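Local coordinates for Blr6230 protein (Bradyrhizobium diazoefficiens USDA 110, PDB 5NGG), which is a subclass B3 metallo-beta-lactamase, a zinc enzyme that hydrolyses the amide bond of the beta-lactam ring in antibiotics, at residues A[55-60]-A[66-71]; A[97-100]-A[106-109]. All blocks are in the same frame, centred on the assembly; numbering follows the deposited sequence.

Interaction 1: residues A[55-60]-A[66-71]; sequences IAVYVI and LILMDT
The beta hairpin of strands 58-62 and 65-69 brings Tyr58 against Met69 and Ile60 against Ile67, two antiparallel hydrogen-bonded pairs with Val59 and Leu68 as the non-hydrogen-bonded pair between them. Each hydrogen-bonded pair is closed by two backbone bonds: Met69 N donates to Tyr58 O at 2.8 Å, Tyr58 N to Met69 O at 3.1 Å, and Ile60 and Ile67 exchange bonds likewise. Tyr58 and Met69 share one face of the sheet with the two isoleucines. An extended first torsion (chi1 -179°) puts Met69 CG 4.0 Å from Tyr58 CD1, an oblique approach to the ring; the thioether then bends at chi2 and chi3 and carries CE toward Ile60 CD1. Ile60 and Ile67 meet at their branch points, CB to CB 4.0 Å. Leu169 of strand 167-173 packs on Ile60, Ile67 and Met69, so this face looks into the interior of the alpha-beta/beta-alpha sandwich of metallo-beta-lactamases, where the two sheets lie against each other. On the other face Leu68 CD1 touches Val57 CG1 at 3.8 Å, and both methyls of Leu66 approach Val59 CG1 from one side; helix 110-117 lies over Leu68 through Ile113. N-terminal to Tyr58 the chains separate and direct pairing gives way to water. Ala56 O accepts hydrogen bonds from two waters, one of which also donates to Thr71 O at 2.8 Å, while the second donates to Asp70 OD2 at 2.7 Å, an oxygen also bonded to Thr100 OG1, and sits in plane at the edge of the Tyr58 ring. Val57 straddles the parting backbone, its CG2 3.4 Å from Thr71 O and its CG1 resting on Asp70 O, a buried carbonyl that has no polar partner.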
ATOM      1  N   ILE A  55      -2.215   6.035   7.512  1.00  6.57           N
ATOM      2  CA  ILE A  55      -2.036   5.619   6.116  1.00  6.26           C
ATOM      3  C   ILE A  55      -0.568   5.880   5.766  1.00  5.45           C
ATOM      4  O   ILE A  55      -0.075   6.997   5.928  1.00  6.38           O
ATOM      5  CB  ILE A  55      -2.951   6.389   5.144  1.00  6.33           C
ATOM      6  CG1 ILE A  55      -4.423   6.046   5.405  1.00  7.21           C
ATOM      7  CG2 ILE A  55      -2.562   6.059   3.696  1.00  6.97           C
ATOM      8  CD1 ILE A  55      -5.401   6.958   4.721  1.00  7.21           C
ATOM      9  N   ALA A  56       0.120   4.850   5.299  1.00  6.04           N
ATOM     10  CA  ALA A  56       1.555   4.944   4.977  1.00  5.79           C
ATOM     11  C   ALA A  56       1.741   5.358   3.525  1.00  5.87           C
ATOM     12  O   ALA A  56       1.155   4.762   2.615  1.00  7.09           O
ATOM     13  CB  ALA A  56       2.205   3.592   5.225  1.00  7.07           C
ATOM     14  N   VAL A  57       2.605   6.348   3.325  1.00  5.64           N
ATOM     15  CA  VAL A  57       2.987   6.871   2.004  1.00  5.85           C
ATOM     16  C   VAL A  57       4.497   6.999   2.062  1.00  5.86           C
ATOM     17  O   VAL A  57       5.025   7.371   3.119  1.00  6.03           O
ATOM     18  CB  VAL A  57       2.316   8.248   1.725  1.00  6.29           C
ATOM     19  CG1 VAL A  57       2.756   8.783   0.357  1.00  6.38           C
ATOM     20  CG2 VAL A  57       0.799   8.121   1.808  1.00  6.97           C
ATOM     21  N   TYR A  58       5.178   6.737   0.947  1.00  5.91           N
ATOM     22  CA  TYR A  58       6.633   6.781   0.943  1.00  6.12           C
ATOM     23  C   TYR A  58       7.146   7.543  -0.268  1.00  6.22           C
ATOM     24  O   TYR A  58       6.556   7.534  -1.338  1.00  6.99           O
ATOM     25  CB  TYR A  58       7.247   5.378   0.923  1.00  6.36           C
ATOM     26  CG  TYR A  58       6.653   4.426   1.920  1.00  6.20           C
ATOM     27  CD1 TYR A  58       5.487   3.730   1.628  1.00  6.41           C
ATOM     28  CD2 TYR A  58       7.246   4.199   3.161  1.00  6.41           C
ATOM     29  CE1 TYR A  58       4.911   2.857   2.542  1.00  6.60           C
ATOM     30  CE2 TYR A  58       6.693   3.306   4.070  1.00  6.17           C
ATOM     31  CZ  TYR A  58       5.526   2.643   3.752  1.00  6.41           C
ATOM     32  OH  TYR A  58       4.984   1.766   4.672  1.00  6.85           O
ATOM     33  N   VAL A  59       8.286   8.211  -0.058  0.70  7.09           N
ATOM     34  CA  VAL A  59       9.153   8.734  -1.135  0.70  7.46           C
ATOM     35  C   VAL A  59      10.388   7.850  -1.223  0.70  7.18           C
ATOM     36  O   VAL A  59      11.011   7.498  -0.205  0.70  7.19           O
ATOM     37  CB  VAL A  59       9.592  10.194  -0.871  0.70  8.05           C
ATOM     38  CG1 VAL A  59      10.656  10.657  -1.869  0.70  8.58           C
ATOM     39  CG2 VAL A  59       8.398  11.118  -0.962  0.70  8.39           C
ATOM     40  N   ILE A  60      10.734   7.473  -2.441  1.00  7.65           N
ATOM     41  CA  ILE A  60      11.964   6.744  -2.699  1.00  8.13           C
ATOM     42  C   ILE A  60      12.853   7.685  -3.515  1.00  8.90           C
ATOM     43  O   ILE A  60      12.476   8.116  -4.604  1.00  9.33           O
ATOM     44  CB  ILE A  60      11.690   5.426  -3.446  1.00  9.46           C
ATOM     45  CG1 ILE A  60      10.722   4.514  -2.669  1.00  9.09           C
ATOM     46  CG2 ILE A  60      13.004   4.706  -3.683  1.00 10.53           C
ATOM     47  CD1 ILE A  60      10.104   3.425  -3.506  1.00 12.64           C
ATOM     48  N   LEU A  66      12.237  11.363  -7.857  1.00 12.15           N
ATOM     49  CA  LEU A  66      11.524  10.693  -6.784  1.00 10.80           C
ATOM     50  C   LEU A  66      10.499   9.723  -7.327  1.00  9.66           C
ATOM     51  O   LEU A  66       9.833   9.996  -8.333  1.00 11.04           O
ATOM     52  CB  LEU A  66      10.809  11.698  -5.864  1.00 10.96           C
ATOM     53  CG  LEU A  66      11.732  12.803  -5.376  1.00 13.09           C
ATOM     54  CD1 LEU A  66      10.932  13.790  -4.532  1.00 16.08           C
ATOM     55  CD2 LEU A  66      12.951  12.247  -4.645  1.00 14.30           C
ATOM     56  N   ILE A  67      10.371   8.594  -6.621  1.00  8.61           N
ATOM     57  CA  ILE A  67       9.248   7.683  -6.800  1.00  8.28           C
ATOM     58  C   ILE A  67       8.317   7.894  -5.605  1.00  7.52           C
ATOM     59  O   ILE A  67       8.775   7.852  -4.457  1.00  8.69           O
ATOM     60  CB  ILE A  67       9.692   6.203  -6.852  1.00  8.57           C
ATOM     61  CG1 ILE A  67      10.711   5.991  -7.979  1.00 10.64           C
ATOM     62  CG2 ILE A  67       8.464   5.282  -6.973  1.00  9.67           C
ATOM     63  CD1 ILE A  67      11.330   4.607  -7.972  1.00 12.28           C
ATOM     64  N   LEU A  68       7.036   8.122  -5.884  1.00  7.08           N
ATOM     65  CA  LEU A  68       6.026   8.207  -4.832  1.00  6.68           C
ATOM     66  C   LEU A  68       5.299   6.893  -4.746  1.00  6.29           C
ATOM     67  O   LEU A  68       4.751   6.415  -5.749  1.00  8.10           O
ATOM     68  CB  LEU A  68       5.026   9.305  -5.177  1.00  7.63           C
ATOM     69  CG  LEU A  68       3.912   9.539  -4.167  1.00  8.22           C
ATOM     70  CD1 LEU A  68       4.416  10.031  -2.832  1.00  9.56           C
ATOM     71  CD2 LEU A  68       2.930  10.535  -4.730  1.00  9.39           C
ATOM     72  N   MET A  69       5.315   6.272  -3.559  1.00  6.41           N
ATOM     73  CA  MET A  69       4.597   5.012  -3.287  1.00  6.16           C
ATOM     74  C   MET A  69       3.309   5.360  -2.562  1.00  6.10           C
ATOM     75  O   MET A  69       3.331   5.698  -1.378  1.00  6.60           O
ATOM     76  CB  MET A  69       5.453   4.076  -2.441  1.00  7.17           C
ATOM     77  CG  MET A  69       4.789   2.736  -2.148  1.00  8.85           C
ATOM     78  SD  MET A  69       4.528   1.646  -3.566  0.90  8.94           S
ATOM     79  CE  MET A  69       6.216   1.229  -3.968  0.90  8.55           C
ATOM     80  N   ASP A  70       2.205   5.303  -3.312  1.00  6.17           N
ATOM     81  CA  ASP A  70       0.837   5.559  -2.849  1.00  5.93           C
ATOM     82  C   ASP A  70       0.600   7.036  -2.508  1.00  6.21           C
ATOM     83  O   ASP A  70       1.490   7.883  -2.576  1.00  6.50           O
ATOM     84  CB  ASP A  70       0.429   4.602  -1.705  1.00  7.39           C
ATOM     85  CG  ASP A  70       0.253   3.174  -2.171  0.90  8.39           C
ATOM     86  OD1 ASP A  70      -0.213   2.930  -3.312  0.90  8.44           O
ATOM     87  OD2 ASP A  70       0.552   2.272  -1.343  0.90  9.67           O
ATOM     88  N   THR A  71      -0.676   7.319  -2.226  1.00  6.37           N
ATOM     89  CA  THR A  71      -1.078   8.583  -1.603  1.00  6.83           C
ATOM     90  C   THR A  71      -2.031   8.233  -0.436  1.00  6.40           C
ATOM     91  O   THR A  71      -1.946   7.134   0.109  1.00  7.23           O
ATOM     92  CB  THR A  71      -1.700   9.553  -2.632  1.00  7.25           C
ATOM     93  OG1 THR A  71      -2.824   8.933  -3.280  1.00  8.23           O
ATOM     94  CG2 THR A  71      -0.668  10.013  -3.643  1.00  8.22           C
TER
HETATM   95  O   HOH W   1      -1.154   4.686   1.096  1.00  6.78           O
HETATM   96  O   HOH W   2       2.106   2.539   0.809  1.00 14.63           O

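Interaction 2: residues A[97-100]-A[106-109]; sequences ILNT and HTGG. With ZN (zinc ion), chain C.
Asn99 and Thr107 meet side chain to side chain, with the zinc ligand His106 beside them in helix 104-107. Asn99 has the largest buried share of this small contact. Its CG stands anti to the backbone N (chi1 -172°), which brings the amide toward the 106-109 segment although the bond to CB does not point there. The methyl CG2 of Thr107 lies across the end of that amide, 4.0 Å from Asn99 ND2 and 4.1 Å from Asn99 OD1, so the touch is van der Waals and no hydrogen bond spans the two segments. The hydrogen-bonding power of ND2 is spent on other partners: it donates to Asp70 OD1 and to His101 O, two bonds that together fix the rotation of the amide. Leu131 of helix 128-133 touches both Asn99 and Thr107. Asn99 ND2 also passes His106 at 4.2 Å from its CB and the same distance from its O, again without a bond; the carbonyl O is taken by Thr71 OG1. From this backbone the His106 side chain runs away from the threonine, and with CG beside the backbone N (chi1 -50°) its imidazole reaches the metal, NE2 binding zinc at 2.1 Å. Water 3 is a further ligand of that zinc, also at 2.1 Å, and Asp105 and His242 contribute the other protein ligands. The ring of His106 meets those of His101 and His242 at steep angles, and a bound acetate lies close by. Asn99 thus reaches both the backbone of one zinc ligand, His101, and the flank of another, His106, in the loop and short helix after strand 94-98 that bear the HxHxDH metal-binding motif of the metallo-beta-lactamase superfamily.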
ATOM      1  N   ILE A  97       4.804   7.354  -9.989  1.00 10.05           N
ATOM      2  CA  ILE A  97       3.891   7.053  -8.889  1.00  9.16           C
ATOM      3  C   ILE A  97       3.569   5.563  -9.008  1.00  8.47           C
ATOM      4  O   ILE A  97       3.124   5.100 -10.069  1.00  9.49           O
ATOM      5  CB  ILE A  97       2.597   7.860  -8.981  1.00 10.55           C
ATOM      6  CG1 ILE A  97       2.890   9.365  -9.020  1.00 12.40           C
ATOM      7  CG2 ILE A  97       1.692   7.514  -7.814  1.00 11.35           C
ATOM      8  CD1 ILE A  97       1.700  10.225  -9.408  1.00 15.16           C
ATOM      9  N   LEU A  98       3.810   4.821  -7.925  1.00  7.28           N
ATOM     10  CA  LEU A  98       3.460   3.403  -7.864  1.00  7.44           C
ATOM     11  C   LEU A  98       2.308   3.229  -6.885  1.00  7.10           C
ATOM     12  O   LEU A  98       2.203   3.951  -5.894  1.00  7.89           O
ATOM     13  CB  LEU A  98       4.657   2.565  -7.391  1.00  7.81           C
ATOM     14  CG  LEU A  98       5.623   2.098  -8.490  1.00 11.28           C
ATOM     15  CD1 LEU A  98       6.020   3.127  -9.500  1.00 13.22           C
ATOM     16  CD2 LEU A  98       6.817   1.413  -7.868  1.00 12.20           C
ATOM     17  N   ASN A  99       1.460   2.256  -7.188  1.00  7.70           N
ATOM     18  CA  ASN A  99       0.340   1.911  -6.316  1.00  7.95           C
ATOM     19  C   ASN A  99       0.497   0.494  -5.799  1.00  7.61           C
ATOM     20  O   ASN A  99       0.850  -0.415  -6.563  1.00  8.31           O
ATOM     21  CB  ASN A  99      -0.960   2.041  -7.115  1.00  8.34           C
ATOM     22  CG  ASN A  99      -2.275   1.902  -6.292  1.00  8.40           C
ATOM     23  OD1 ASN A  99      -3.260   1.405  -6.843  1.00 10.55           O
ATOM     24  ND2 ASN A  99      -2.334   2.392  -5.063  1.00  8.16           N
ATOM     25  N   THR A 100       0.166   0.303  -4.527  1.00  7.45           N
ATOM     26  CA  THR A 100      -0.006  -1.043  -3.961  1.00  8.18           C
ATOM     27  C   THR A 100      -1.382  -1.594  -4.356  1.00  7.40           C
ATOM     28  O   THR A 100      -1.503  -2.677  -4.923  1.00  9.79           O
ATOM     29  CB  THR A 100       0.106  -1.058  -2.426  1.00  9.57           C
ATOM     30  OG1 THR A 100      -0.747  -0.054  -1.864  1.00 10.79           O
ATOM     31  CG2 THR A 100       1.562  -0.895  -1.992  1.00 10.34           C
ATOM     32  N   HIS A 106      -5.615   4.984  -0.529  1.00  5.76           N
ATOM     33  CA  HIS A 106      -4.267   4.937  -1.100  1.00  5.80           C
ATOM     34  C   HIS A 106      -4.145   5.664  -2.438  1.00  5.98           C
ATOM     35  O   HIS A 106      -3.035   5.943  -2.881  1.00  8.15           O
ATOM     36  CB  HIS A 106      -3.805   3.491  -1.243  1.00  5.93           C
ATOM     37  CG  HIS A 106      -4.003   2.711   0.024  1.00  5.82           C
ATOM     38  ND1 HIS A 106      -3.282   2.977   1.169  1.00  5.96           N
ATOM     39  CD2 HIS A 106      -4.941   1.811   0.377  1.00  6.40           C
ATOM     40  CE1 HIS A 106      -3.758   2.247   2.161  1.00  6.25           C
ATOM     41  NE2 HIS A 106      -4.764   1.513   1.704  1.00  6.87           N
ATOM     42  N   THR A 107      -5.269   5.971  -3.083  1.00  6.40           N
ATOM     43  CA  THR A 107      -5.269   6.554  -4.435  1.00  7.01           C
ATOM     44  C   THR A 107      -5.789   7.974  -4.490  1.00  6.94           C
ATOM     45  O   THR A 107      -5.851   8.569  -5.566  1.00  7.46           O
ATOM     46  CB  THR A 107      -6.185   5.736  -5.351  1.00  7.70           C
ATOM     47  OG1 THR A 107      -7.502   5.839  -4.803  1.00  7.87           O
ATOM     48  CG2 THR A 107      -5.794   4.277  -5.450  1.00  8.99           C
ATOM     49  N   GLY A 108      -6.175   8.519  -3.337  1.00  7.53           N
ATOM     50  CA  GLY A 108      -6.901   9.775  -3.286  1.00  8.65           C
ATOM     51  C   GLY A 108      -6.179  10.971  -3.859  1.00  8.70           C
ATOM     52  O   GLY A 108      -6.835  11.936  -4.248  1.00 10.31           O
ATOM     53  N   GLY A 109      -4.850  10.923  -3.893  1.00  8.20           N
ATOM     54  CA  GLY A 109      -4.048  12.015  -4.435  1.00  8.71           C
ATOM     55  C   GLY A 109      -3.436  11.767  -5.800  1.00  8.17           C
ATOM     56  O   GLY A 109      -2.696  12.635  -6.294  1.00  9.48           O
TER
HETATM   57 ZN    ZN C 301      -6.165   0.765   3.008  1.00  7.31          ZN
HETATM   58  O   HOH W   3      -7.789   0.106   1.929  1.00  7.07           O

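From the N terminus, interaction 1 comes first, closing the short hairpin loop between strands 58-62 and 65-69. Interaction 2 follows in series and encloses residues 101-105, the loop after strand 94-98 and the start of helix 104-107, which contain three further zinc ligands. The contacts neither nest nor cross, yet their centres lie only 8 Å apart, since strands 65-69 and 94-98 run side by side and parallel in one sheet. Asp70 spans the two: OD2 lies 2.7 Å from Thr100 OG1, a probable hydrogen bond. Thr71 OG1 bonds to Gly109 N as well, so the end of the hairpin is tied to both limbs of the metal-binding loop.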